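PDB 5MQR: beta-L-arabinobiosidase from Bacteroides thetaiotaomicron, which takes part in the breakdown of complex plant pectin, probably by releasing beta-L-arabinobiose from arabinofuranosyl chains. Local coordinates for residues Arg787-Arg790 with Tyr796-Gly799; Ser752-Ala757 with Glu779-Arg784; Met805-Ser808 with Gly812-Lys815; Gln870-Met875 with Ile890-Asn895. All blocks are in the same frame, centred on the assembly; numbering follows the deposited sequence.

How the contacts relate
All four contacts lie in the helical glycoside hydrolase part of the chain and follow one another in series, none nesting or crossing. Contact 2 comes first, pairing the start of helix 754-765 with helix 768-788 across a helical hairpin. Contact 1 closes a short loop where helix 768-788 ends, and touches contact 2 through Tyr-796 and Tyr-782. Contact 3 closes a still shorter loop before helix 820-839; Lys-815 O packs against the indole of Trp-797. Contact 4 closes the chain between strand 871-872 and the short helix 890-893. It returns to contact 2, where Tyr-893 and Phe-894 meet Trp-753, so distant parts of the sequence join within one helical domain, probably the (alpha/alpha)6 barrel of six-hairpin glycosidases.

Contact 1 of 4, residues Arg787-Arg790 with Tyr796-Gly799; sequences RTNR and YWQG
A short loop that follows helix 768-788 turns the chain back, bringing Arg-790 and Tyr-796 into a single beta bridge, with Arg-790 CA and Tyr-796 CA 4.2 Å apart. Asn-789, the first residue to leave helical geometry, presents its carbonyl to the returning chain. Trp-797 N donates to Asn-789 O over 2.8 Å, with an angle of 162° at the hydrogen, and Tyr-796 CA adds a CA-H...O contact to the same Asn-789 O at 3.2 Å.

Two aromatic residues flank this bond. Arg-790 CG sits almost exactly above the centre of the Tyr-796 ring, 3.7 Å from its centroid and 7° off the normal. The long aliphatic stem of an arginine suits this CH-pi contact, and Arg-790 CD lies 3.8 Å from Tyr-796 CZ. Trp-797 has CG between its backbone N and carbonyl carbon (chi1 61°), which folds the indole back against Asn-789; Asn-789 CA stands over the five-membered ring, 4.0 Å from its centroid. The polar edge of the indole is also used: Trp-797 NE1 donates to a water at 3.0 Å, and that water lies 2.7 Å from Arg-790 O.

Around this loop, Asn-823 accepts a bond from Tyr-796 N, Ser-751 bonds the amide of Gln-798, and the Tyr-796 side chain touches Tyr-782 of helix 768-788 and Ile-822 and Met-826 of helix 820-839.

Contact 2 of 4, residues Ser752-Ala757 with Glu779-Arg784; sequences SWNADA and ETEYQR
Glu-781, Ser-752 and Asn-754 meet where helix 768-788 passes the start of helix 754-765, two successive helices of the six-hairpin glycosidase domain. The chain enters helix 754-765 through an ST turn: Ser-752 OG accepts from Asn-754 N at 3.0 Å with an angle of 157° at the hydrogen, while Trp-753 occupies the N-cap position.

Glu-781 has the most surface buried here. Its CG is anti to the backbone N (chi1 179°) and the chain stays extended beyond it, which carries the carboxylate from helix 768-788 to the start of helix 754-765. A glutamate suits this place, being long enough to reach it and able to receive several donors in a buried setting. OE2 takes two of them. Ser-752 OG donates to Glu-781 OE2 at 2.7 Å, coming from above the carboxylate plane, 53° out of it. Asn-754 ND2 donates to Glu-781 OE2 at 3.3 Å, on its syn lone pair, the two side chains crossing at about a right angle; the bond is long and bent, with Glu-781 OE2 tilted out of the amide plane. The other oxygen, OE1, is hydrogen-bonded to Tyr-736 OH, so both carboxylate oxygens have partners, and Met-747 packs against both Glu-781 and Asn-754. Lying near the amino end of helix 754-765, the negative charge is probably eased by the helix dipole.

The serine is doubly employed: its hydroxyl accepts from Asn-754 N and donates to Glu-781 OE2. Beside this polar cluster, Asn-754 CB touches Glu-781 OE1 at 3.7 Å.

Contact 3 of 4, residues Met805-Ser808 with Gly812-Lys815; sequences MEES and GRNK
Glu-806 and Glu-807 reach across a short loop to Arg-813, forming a small salt-bridge network between the two arms. The firmer link is with Glu-807, whose OE2 alone receives both terminal nitrogens of the arginine: Arg-813 NH1 at 2.9 Å, nearly along the C-O axis, and Arg-813 NH2 at 3.1 Å from the syn side. The guanidinium and this carboxylate lie nearly coplanar, 15° apart, so the charges meet through the guanidinium edge. Glu-807 is bent at chi2 (-48°), which turns its end back toward Arg-813 although its CB points away. Glu-806 is more loosely tied: its OE1 stands in the guanidinium plane, 3.4 Å from Arg-813 NH1, a long salt bridge with the carboxylate turned well out of that plane. Two acids facing one arginine leave the cluster with a probable net negative charge.

The arginine rides on a type II turn from Gly-812 to Lys-815, closed by Lys-815 N to Gly-812 O at 3.2 Å. Gly-812 has a positive phi of 149°, a conformation comfortable chiefly for glycine. Ser-808 OG is satisfied by Asp-800 OD2 and Gly-811 N. A bound HEPES buffer molecule lies about 4 Å from the Glu-806 side chain.

Next to the acid pair, selenomethionine Met-805 sinks into the helical core, packing on Phe-949 and Gln-953 of helix 948-964 and on Thr-821 and Tyr-825 of helix 820-839.

Contact 4 of 4, residues Gln870-Met875 with Ile890-Asn895; sequences QFFETM and IPWYFN
Phe-872 of the small hairpin formed by strands 865-866 and 871-872 meets Pro-891 and Trp-892 on the short helix 890-893, and all three are buried. The phenylalanine points its CB toward the helix and uses ring face and ring edge on different partners. Over one face lies Pro-891 CG, 4.2 Å from the Phe-872 ring centroid, as a CH-pi contact offset toward the rim. Proline suits the place: its compact apolar ring lays a C-H on the aromatic face, and its lack of an N-H costs nothing in the first turn of a helix.

The edge of Phe-872 is turned to the face of Trp-892 in an offset edge-to-face pair: the centroid of the indole six-membered ring is 5.5 Å from that of Phe-872 and the planes meet at 69°. Phe-872 CE2 and Trp-892 CH2 make the closest approach, at 3.7 Å. With its CG anti to the carbonyl carbon (chi1 -74°), Trp-892 extends the six-membered end of its indole to the hairpin.

Nearby, a G1 beta bulge sets Gln-870 and Phe-871 opposite Asn-866, and a Schellman motif at Asn-895 ends the short helix. Phe-872 also meets Trp-865 and Tyr-903, Pro-891 rests on Ser-824 of helix 820-839, and Trp-892 packs on Ala-957 and Phe-961 of helix 948-964.

Contact 1 of 4, residues Arg787-Arg790 with Tyr796-Gly799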
loop_
_atom_site.group_PDB
_atom_site.type_symbol
_atom_site.label_atom_id
_atom_site.label_comp_id
_atom_site.label_asym_id
_atom_site.label_seq_id
_atom_site.Cartn_x
_atom_site.Cartn_y
_atom_site.Cartn_z
ATOM N N ARG A 787 53.059 -2.672 -6.341
ATOM C CA ARG A 787 54.403 -2.802 -6.917
ATOM C C ARG A 787 54.815 -1.565 -7.741
ATOM O O ARG A 787 55.949 -1.104 -7.620
ATOM C CB ARG A 787 54.481 -4.110 -7.720
ATOM C CG ARG A 787 55.613 -4.260 -8.739
ATOM C CD ARG A 787 55.864 -5.728 -9.113
ATOM N NE ARG A 787 54.687 -6.592 -8.907
ATOM C CZ ARG A 787 53.636 -6.722 -9.740
ATOM N NH1 ARG A 787 53.558 -6.049 -10.902
ATOM N NH2 ARG A 787 52.640 -7.537 -9.404
ATOM N N THR A 788 53.883 -0.989 -8.506
ATOM C CA THR A 788 54.224 0.065 -9.461
ATOM C C THR A 788 54.046 1.496 -8.988
ATOM O O THR A 788 54.671 2.386 -9.572
ATOM C CB THR A 788 53.449 -0.090 -10.792
ATOM O OG1 THR A 788 52.043 0.112 -10.598
ATOM C CG2 THR A 788 53.708 -1.469 -11.424
ATOM N N ASN A 789 53.213 1.738 -7.965
ATOM C CA ASN A 789 52.711 3.090 -7.688
ATOM C C ASN A 789 52.848 3.646 -6.258
ATOM O O ASN A 789 52.081 4.526 -5.853
ATOM C CB ASN A 789 51.268 3.197 -8.189
ATOM C CG ASN A 789 51.193 3.657 -9.620
ATOM O OD1 ASN A 789 50.885 4.817 -9.886
ATOM N ND2 ASN A 789 51.490 2.769 -10.549
ATOM N N ARG A 790 53.853 3.197 -5.521
ATOM C CA ARG A 790 54.136 3.754 -4.196
ATOM C C ARG A 790 55.442 4.528 -4.138
ATOM O O ARG A 790 56.449 4.120 -4.710
ATOM C CB ARG A 790 54.242 2.667 -3.160
ATOM C CG ARG A 790 52.920 2.120 -2.726
ATOM C CD ARG A 790 53.084 0.655 -2.443
ATOM N NE ARG A 790 53.307 0.388 -1.050
ATOM C CZ ARG A 790 54.022 -0.613 -0.558
ATOM N NH1 ARG A 790 54.680 -1.462 -1.338
ATOM N NH2 ARG A 790 54.080 -0.751 0.750
ATOM N N TYR A 796 50.704 6.114 -2.007
ATOM C CA TYR A 796 50.555 5.901 -3.444
ATOM C C TYR A 796 50.705 7.244 -4.173
ATOM O O TYR A 796 50.393 8.306 -3.626
ATOM C CB TYR A 796 49.222 5.183 -3.790
ATOM C CG TYR A 796 49.227 3.674 -3.474
ATOM C CD1 TYR A 796 49.033 3.213 -2.181
ATOM C CD2 TYR A 796 49.460 2.729 -4.471
ATOM C CE1 TYR A 796 49.058 1.852 -1.882
ATOM C CE2 TYR A 796 49.492 1.380 -4.189
ATOM C CZ TYR A 796 49.288 0.933 -2.888
ATOM O OH TYR A 796 49.320 -0.414 -2.571
ATOM N N TRP A 797 51.252 7.185 -5.383
ATOM C CA TRP A 797 51.245 8.311 -6.293
ATOM C C TRP A 797 50.431 7.945 -7.494
ATOM O O TRP A 797 50.292 6.773 -7.827
ATOM C CB TRP A 797 52.640 8.716 -6.758
ATOM C CG TRP A 797 53.391 7.668 -7.516
ATOM C CD1 TRP A 797 54.278 6.770 -6.993
ATOM C CD2 TRP A 797 53.340 7.406 -8.926
ATOM N NE1 TRP A 797 54.784 5.967 -7.986
ATOM C CE2 TRP A 797 54.226 6.333 -9.184
ATOM C CE3 TRP A 797 52.635 7.968 -9.997
ATOM C CZ2 TRP A 797 54.426 5.812 -10.474
ATOM C CZ3 TRP A 797 52.824 7.443 -11.288
ATOM C CH2 TRP A 797 53.704 6.375 -11.512
ATOM N N GLN A 798 49.890 8.960 -8.150
ATOM C CA GLN A 798 49.345 8.792 -9.480
ATOM C C GLN A 798 49.405 10.095 -10.217
ATOM O O GLN A 798 49.150 11.148 -9.633
ATOM C CB GLN A 798 47.903 8.329 -9.406
ATOM C CG GLN A 798 47.303 7.962 -10.755
ATOM C CD GLN A 798 47.921 6.738 -11.388
ATOM O OE1 GLN A 798 49.080 6.740 -11.785
ATOM N NE2 GLN A 798 47.125 5.688 -11.530
ATOM N N GLY A 799 49.735 10.032 -11.501
ATOM C CA GLY A 799 49.553 11.192 -12.382
ATOM C C GLY A 799 48.081 11.535 -12.513
ATOM O O GLY A 799 47.238 10.631 -12.569
HETATM O O HOH W 1 56.544 3.614 -7.353
#

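Contact 2 of 4, residues Ser752-Ala757 with Glu779-Arg784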
loop_
_atom_site.group_PDB
_atom_site.type_symbol
_atom_site.label_atom_id
_atom_site.label_comp_id
_atom_site.label_asym_id
_atom_site.label_seq_id
_atom_site.Cartn_x
_atom_site.Cartn_y
_atom_site.Cartn_z
ATOM N N SER A 752 42.220 2.417 -9.654
ATOM C CA SER A 752 41.165 1.427 -9.413
ATOM C C SER A 752 40.693 1.386 -7.962
ATOM O O SER A 752 41.530 1.298 -7.043
ATOM C CB SER A 752 41.674 0.035 -9.799
ATOM O OG SER A 752 40.745 -0.951 -9.402
ATOM N N TRP A 753 39.367 1.424 -7.775
ATOM C CA TRP A 753 38.735 0.993 -6.516
ATOM C C TRP A 753 37.906 -0.258 -6.720
ATOM O O TRP A 753 36.937 -0.499 -6.017
ATOM C CB TRP A 753 37.960 2.117 -5.814
ATOM C CG TRP A 753 36.669 2.623 -6.386
ATOM C CD1 TRP A 753 35.439 2.212 -6.052
ATOM C CD2 TRP A 753 36.488 3.690 -7.327
ATOM N NE1 TRP A 753 34.492 2.918 -6.729
ATOM C CE2 TRP A 753 35.109 3.848 -7.513
ATOM C CE3 TRP A 753 37.356 4.537 -8.013
ATOM C CZ2 TRP A 753 34.571 4.801 -8.373
ATOM C CZ3 TRP A 753 36.821 5.491 -8.868
ATOM C CH2 TRP A 753 35.445 5.609 -9.049
ATOM N N ASN A 754 38.362 -1.131 -7.608
ATOM C CA ASN A 754 37.528 -2.247 -8.046
ATOM C C ASN A 754 37.318 -3.358 -7.046
ATOM O O ASN A 754 36.282 -4.029 -7.108
ATOM C CB ASN A 754 38.045 -2.828 -9.349
ATOM C CG ASN A 754 37.903 -1.860 -10.498
ATOM O OD1 ASN A 754 37.071 -0.933 -10.476
ATOM N ND2 ASN A 754 38.745 -2.036 -11.499
ATOM N N ALA A 755 38.265 -3.563 -6.135
ATOM C CA ALA A 755 38.021 -4.559 -5.098
ATOM C C ALA A 755 36.917 -4.071 -4.173
ATOM O O ALA A 755 36.009 -4.829 -3.851
ATOM C CB ALA A 755 39.272 -4.898 -4.324
ATOM N N ASP A 756 36.961 -2.799 -3.786
ATOM C CA ASP A 756 35.822 -2.190 -3.053
ATOM C C ASP A 756 34.520 -2.322 -3.808
ATOM O O ASP A 756 33.528 -2.650 -3.205
ATOM C CB ASP A 756 36.071 -0.723 -2.723
ATOM C CG ASP A 756 34.846 -0.010 -2.233
ATOM O OD1 ASP A 756 34.598 -0.023 -1.004
ATOM O OD2 ASP A 756 34.154 0.587 -3.095
ATOM N N ALA A 757 34.529 -2.057 -5.111
ATOM C CA ALA A 757 33.323 -2.167 -5.926
ATOM C C ALA A 757 32.780 -3.602 -6.031
ATOM O O ALA A 757 31.577 -3.789 -5.997
ATOM C CB ALA A 757 33.539 -1.564 -7.317
ATOM N N GLU A 779 43.369 -9.690 -5.929
ATOM C CA GLU A 779 44.701 -9.643 -5.274
ATOM C C GLU A 779 45.784 -9.349 -6.278
ATOM O O GLU A 779 46.661 -8.537 -6.009
ATOM C CB GLU A 779 45.070 -10.960 -4.561
ATOM C CG GLU A 779 44.185 -11.326 -3.393
ATOM C CD GLU A 779 44.489 -12.721 -2.858
ATOM O OE1 GLU A 779 45.595 -12.894 -2.324
ATOM O OE2 GLU A 779 43.608 -13.621 -2.966
ATOM N N THR A 780 45.736 -10.034 -7.418
ATOM C CA THR A 780 46.662 -9.758 -8.509
ATOM C C THR A 780 46.592 -8.272 -8.918
ATOM O O THR A 780 47.624 -7.629 -9.082
ATOM C CB THR A 780 46.390 -10.664 -9.738
ATOM O OG1 THR A 780 46.498 -12.032 -9.340
ATOM C CG2 THR A 780 47.397 -10.364 -10.914
ATOM N N GLU A 781 45.376 -7.739 -9.066
ATOM C CA GLU A 781 45.220 -6.311 -9.366
ATOM C C GLU A 781 45.882 -5.425 -8.291
ATOM O O GLU A 781 46.677 -4.519 -8.626
ATOM C CB GLU A 781 43.748 -5.941 -9.517
ATOM C CG GLU A 781 43.495 -4.475 -9.816
ATOM C CD GLU A 781 42.021 -4.147 -9.964
ATOM O OE1 GLU A 781 41.164 -4.890 -9.425
ATOM O OE2 GLU A 781 41.732 -3.110 -10.607
ATOM N N TYR A 782 45.542 -5.686 -7.023
ATOM C CA TYR A 782 46.045 -4.893 -5.901
ATOM C C TYR A 782 47.586 -4.884 -5.890
ATOM O O TYR A 782 48.209 -3.824 -5.827
ATOM C CB TYR A 782 45.512 -5.429 -4.571
ATOM C CG TYR A 782 45.851 -4.531 -3.415
ATOM C CD1 TYR A 782 47.128 -4.524 -2.857
ATOM C CD2 TYR A 782 44.900 -3.663 -2.885
ATOM C CE1 TYR A 782 47.431 -3.670 -1.813
ATOM C CE2 TYR A 782 45.203 -2.820 -1.833
ATOM C CZ TYR A 782 46.462 -2.824 -1.302
ATOM O OH TYR A 782 46.753 -1.972 -0.260
ATOM N N GLN A 783 48.180 -6.068 -5.967
ATOM C CA GLN A 783 49.628 -6.216 -5.883
ATOM C C GLN A 783 50.364 -5.478 -7.022
ATOM O O GLN A 783 51.474 -4.977 -6.803
ATOM C CB GLN A 783 50.030 -7.705 -5.807
ATOM C CG GLN A 783 49.702 -8.361 -4.462
ATOM C CD GLN A 783 49.990 -9.864 -4.444
ATOM O OE1 GLN A 783 51.136 -10.290 -4.589
ATOM N NE2 GLN A 783 48.957 -10.671 -4.260
ATOM N N ARG A 784 49.733 -5.387 -8.202
ATOM C CA ARG A 784 50.315 -4.682 -9.335
ATOM C C ARG A 784 50.418 -3.197 -8.994
ATOM O O ARG A 784 51.500 -2.618 -9.107
ATOM C CB ARG A 784 49.522 -4.915 -10.638
ATOM C CG ARG A 784 50.073 -4.124 -11.822
ATOM C CD ARG A 784 49.352 -4.388 -13.140
ATOM N NE ARG A 784 47.891 -4.404 -13.052
ATOM C CZ ARG A 784 47.111 -3.336 -12.855
ATOM N NH1 ARG A 784 47.621 -2.121 -12.671
ATOM N NH2 ARG A 784 45.795 -3.488 -12.813
#

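Contact 3 of 4, residues Met805-Ser808 with Gly812-Lys815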
loop_
_atom_site.group_PDB
_atom_site.type_symbol
_atom_site.label_atom_id
_atom_site.label_comp_id
_atom_site.label_asym_id
_atom_site.label_seq_id
_atom_site.Cartn_x
_atom_site.Cartn_y
_atom_site.Cartn_z
HETATM N N MSE A 805 41.770 12.557 -14.531
HETATM C CA MSE A 805 41.525 13.929 -14.123
HETATM C C MSE A 805 42.618 14.857 -14.596
HETATM O O MSE A 805 43.217 15.605 -13.814
HETATM C CB MSE A 805 41.296 14.009 -12.609
HETATM C CG MSE A 805 40.338 12.942 -12.095
HETATM SE SE MSE A 805 40.127 13.134 -10.157
HETATM C CE MSE A 805 38.783 11.720 -9.888
ATOM N N GLU A 806 42.851 14.860 -15.903
ATOM C CA GLU A 806 43.810 15.795 -16.492
ATOM C C GLU A 806 43.479 17.278 -16.201
ATOM O O GLU A 806 42.311 17.659 -16.055
ATOM C CB GLU A 806 43.918 15.554 -17.999
ATOM C CG GLU A 806 42.691 15.981 -18.787
ATOM C CD GLU A 806 42.809 15.811 -20.307
ATOM O OE1 GLU A 806 43.869 15.334 -20.828
ATOM O OE2 GLU A 806 41.809 16.199 -20.986
ATOM N N GLU A 807 44.535 18.092 -16.130
ATOM C CA GLU A 807 44.453 19.533 -15.865
ATOM C C GLU A 807 43.803 19.889 -14.515
ATOM O O GLU A 807 43.127 20.917 -14.403
ATOM C CB GLU A 807 43.716 20.301 -16.986
ATOM C CG GLU A 807 43.888 19.831 -18.420
ATOM C CD GLU A 807 45.315 19.573 -18.828
ATOM O OE1 GLU A 807 46.205 20.381 -18.503
ATOM O OE2 GLU A 807 45.522 18.523 -19.486
ATOM N N SER A 808 44.006 19.052 -13.501
ATOM C CA SER A 808 43.619 19.410 -12.152
ATOM C C SER A 808 44.590 20.486 -11.668
ATOM O O SER A 808 45.689 20.605 -12.194
ATOM C CB SER A 808 43.662 18.189 -11.227
ATOM O OG SER A 808 44.989 17.796 -10.912
ATOM N N GLY A 812 49.242 16.775 -11.883
ATOM C CA GLY A 812 50.292 15.882 -12.084
ATOM C C GLY A 812 50.393 15.196 -13.412
ATOM O O GLY A 812 50.447 13.990 -13.383
ATOM N N ARG A 813 50.454 15.888 -14.560
ATOM C CA ARG A 813 50.808 15.175 -15.819
ATOM C C ARG A 813 52.257 14.735 -15.678
ATOM O O ARG A 813 53.130 15.577 -15.482
ATOM C CB ARG A 813 50.626 16.001 -17.102
ATOM C CG ARG A 813 51.106 15.274 -18.384
ATOM C CD ARG A 813 50.749 15.934 -19.730
ATOM N NE ARG A 813 49.346 15.674 -20.097
ATOM C CZ ARG A 813 48.296 16.461 -19.792
ATOM N NH1 ARG A 813 47.058 16.100 -20.145
ATOM N NH2 ARG A 813 48.461 17.618 -19.143
ATOM N N ASN A 814 52.497 13.421 -15.751
ATOM C CA ASN A 814 53.826 12.821 -15.514
ATOM C C ASN A 814 54.423 13.197 -14.147
ATOM O O ASN A 814 55.640 13.300 -14.014
ATOM C CB ASN A 814 54.817 13.196 -16.645
ATOM C CG ASN A 814 54.354 12.724 -18.019
ATOM O OD1 ASN A 814 54.036 13.531 -18.917
ATOM N ND2 ASN A 814 54.304 11.409 -18.191
ATOM N N LYS A 815 53.577 13.437 -13.143
ATOM C CA LYS A 815 54.064 13.695 -11.786
ATOM C C LYS A 815 53.706 12.509 -10.902
ATOM O O LYS A 815 52.800 11.732 -11.216
ATOM C CB LYS A 815 53.470 14.971 -11.168
ATOM C CG LYS A 815 53.678 16.269 -11.940
ATOM C CD LYS A 815 55.133 16.709 -11.961
ATOM C CE LYS A 815 55.260 18.116 -12.534
ATOM N NZ LYS A 815 56.631 18.353 -13.072
#

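Contact 4 of 4, residues Gln870-Met875 with Ile890-Asn895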
loop_
_atom_site.group_PDB
_atom_site.type_symbol
_atom_site.label_atom_id
_atom_site.label_comp_id
_atom_site.label_asym_id
_atom_site.label_seq_id
_atom_site.Cartn_x
_atom_site.Cartn_y
_atom_site.Cartn_z
ATOM N N GLN A 870 42.473 22.608 6.709
ATOM C CA GLN A 870 41.534 21.633 7.270
ATOM C C GLN A 870 40.768 20.933 6.146
ATOM O O GLN A 870 39.575 21.123 5.943
ATOM C CB GLN A 870 40.619 22.285 8.315
ATOM C CG GLN A 870 41.390 22.978 9.425
ATOM C CD GLN A 870 40.477 23.576 10.461
ATOM O OE1 GLN A 870 39.806 22.868 11.216
ATOM N NE2 GLN A 870 40.440 24.890 10.504
ATOM N N PHE A 871 41.508 20.121 5.409
ATOM C CA PHE A 871 41.019 19.502 4.190
ATOM C C PHE A 871 42.071 18.511 3.667
ATOM O O PHE A 871 43.286 18.774 3.751
ATOM C CB PHE A 871 40.754 20.580 3.126
ATOM C CG PHE A 871 39.715 20.197 2.139
ATOM C CD1 PHE A 871 38.364 20.327 2.451
ATOM C CD2 PHE A 871 40.072 19.670 0.914
ATOM C CE1 PHE A 871 37.386 19.946 1.542
ATOM C CE2 PHE A 871 39.101 19.291 0.001
ATOM C CZ PHE A 871 37.757 19.430 0.316
ATOM N N PHE A 872 41.608 17.370 3.161
ATOM C CA PHE A 872 42.492 16.379 2.565
ATOM C C PHE A 872 42.888 16.848 1.194
ATOM O O PHE A 872 42.032 17.173 0.383
ATOM C CB PHE A 872 41.821 15.013 2.437
ATOM C CG PHE A 872 41.639 14.311 3.743
ATOM C CD1 PHE A 872 42.722 13.748 4.386
ATOM C CD2 PHE A 872 40.374 14.198 4.324
ATOM C CE1 PHE A 872 42.557 13.096 5.592
ATOM C CE2 PHE A 872 40.203 13.528 5.529
ATOM C CZ PHE A 872 41.301 12.978 6.163
ATOM N N GLU A 873 44.187 16.875 0.940
ATOM C CA GLU A 873 44.726 17.439 -0.286
ATOM C C GLU A 873 45.932 16.642 -0.783
ATOM O O GLU A 873 46.584 15.918 -0.024
ATOM C CB GLU A 873 45.125 18.901 -0.060
ATOM C CG GLU A 873 43.962 19.812 0.324
ATOM C CD GLU A 873 44.367 21.269 0.526
ATOM O OE1 GLU A 873 45.532 21.620 0.259
ATOM O OE2 GLU A 873 43.496 22.078 0.948
ATOM N N THR A 874 46.193 16.801 -2.076
ATOM C CA THR A 874 47.320 16.199 -2.758
ATOM C C THR A 874 48.612 16.676 -2.123
ATOM O O THR A 874 48.728 17.837 -1.739
ATOM C CB THR A 874 47.339 16.617 -4.231
ATOM O OG1 THR A 874 46.167 16.115 -4.882
ATOM C CG2 THR A 874 48.573 16.084 -4.943
HETATM N N MSE A 875 49.553 15.763 -1.973
HETATM C CA MSE A 875 50.860 16.103 -1.415
HETATM C C MSE A 875 51.771 16.080 -2.618
HETATM O O MSE A 875 51.920 15.050 -3.282
HETATM C CB MSE A 875 51.092 15.114 -0.263
HETATM C CG MSE A 875 52.322 15.298 0.619
HETATM SE SE MSE A 875 52.489 17.108 1.423
HETATM C CE MSE A 875 50.959 17.346 2.579
ATOM N N ILE A 890 37.070 12.045 -1.204
ATOM C CA ILE A 890 37.147 10.607 -1.518
ATOM C C ILE A 890 37.489 9.733 -0.302
ATOM O O ILE A 890 36.967 8.646 -0.199
ATOM C CB ILE A 890 38.087 10.328 -2.706
ATOM C CG1 ILE A 890 37.517 10.965 -3.983
ATOM C CG2 ILE A 890 38.230 8.840 -3.005
ATOM C CD1 ILE A 890 38.477 10.910 -5.163
ATOM N N PRO A 891 38.297 10.214 0.663
ATOM C CA PRO A 891 38.453 9.369 1.850
ATOM C C PRO A 891 37.127 8.856 2.456
ATOM O O PRO A 891 37.063 7.686 2.868
ATOM C CB PRO A 891 39.192 10.278 2.829
ATOM C CG PRO A 891 39.993 11.176 1.935
ATOM C CD PRO A 891 39.041 11.471 0.804
ATOM N N TRP A 892 36.094 9.704 2.493
ATOM C CA TRP A 892 34.775 9.300 3.006
ATOM C C TRP A 892 33.973 8.354 2.093
ATOM O O TRP A 892 33.067 7.681 2.557
ATOM C CB TRP A 892 33.908 10.515 3.326
ATOM C CG TRP A 892 34.354 11.191 4.540
ATOM C CD1 TRP A 892 34.091 10.823 5.822
ATOM C CD2 TRP A 892 35.173 12.347 4.614
ATOM N NE1 TRP A 892 34.671 11.686 6.685
ATOM C CE2 TRP A 892 35.337 12.646 5.978
ATOM C CE3 TRP A 892 35.749 13.191 3.659
ATOM C CZ2 TRP A 892 36.078 13.733 6.426
ATOM C CZ3 TRP A 892 36.506 14.282 4.099
ATOM C CH2 TRP A 892 36.664 14.536 5.475
ATOM N N TYR A 893 34.298 8.304 0.815
ATOM C CA TYR A 893 33.764 7.268 -0.085
ATOM C C TYR A 893 34.035 5.854 0.454
ATOM O O TYR A 893 33.263 4.938 0.201
ATOM C CB TYR A 893 34.368 7.431 -1.491
ATOM C CG TYR A 893 33.743 6.621 -2.571
ATOM C CD1 TYR A 893 34.090 5.307 -2.740
ATOM C CD2 TYR A 893 32.859 7.195 -3.480
ATOM C CE1 TYR A 893 33.509 4.538 -3.729
ATOM C CE2 TYR A 893 32.292 6.450 -4.498
ATOM C CZ TYR A 893 32.622 5.111 -4.621
ATOM O OH TYR A 893 32.088 4.320 -5.622
ATOM N N PHE A 894 35.125 5.693 1.200
ATOM C CA PHE A 894 35.485 4.401 1.771
ATOM C C PHE A 894 35.471 4.415 3.284
ATOM O O PHE A 894 36.054 3.540 3.915
ATOM C CB PHE A 894 36.863 3.975 1.248
ATOM C CG PHE A 894 36.978 4.035 -0.231
ATOM C CD1 PHE A 894 36.579 2.970 -1.016
ATOM C CD2 PHE A 894 37.450 5.166 -0.847
ATOM C CE1 PHE A 894 36.657 3.038 -2.407
ATOM C CE2 PHE A 894 37.538 5.242 -2.230
ATOM C CZ PHE A 894 37.146 4.174 -3.016
ATOM N N ASN A 895 34.786 5.390 3.867
ATOM C CA ASN A 895 34.755 5.571 5.328
ATOM C C ASN A 895 36.160 5.523 5.969
ATOM O O ASN A 895 36.347 4.949 7.036
ATOM C CB ASN A 895 33.821 4.528 5.970
ATOM C CG ASN A 895 32.397 4.630 5.452
ATOM O OD1 ASN A 895 31.684 5.571 5.759
ATOM N ND2 ASN A 895 31.992 3.678 4.656
#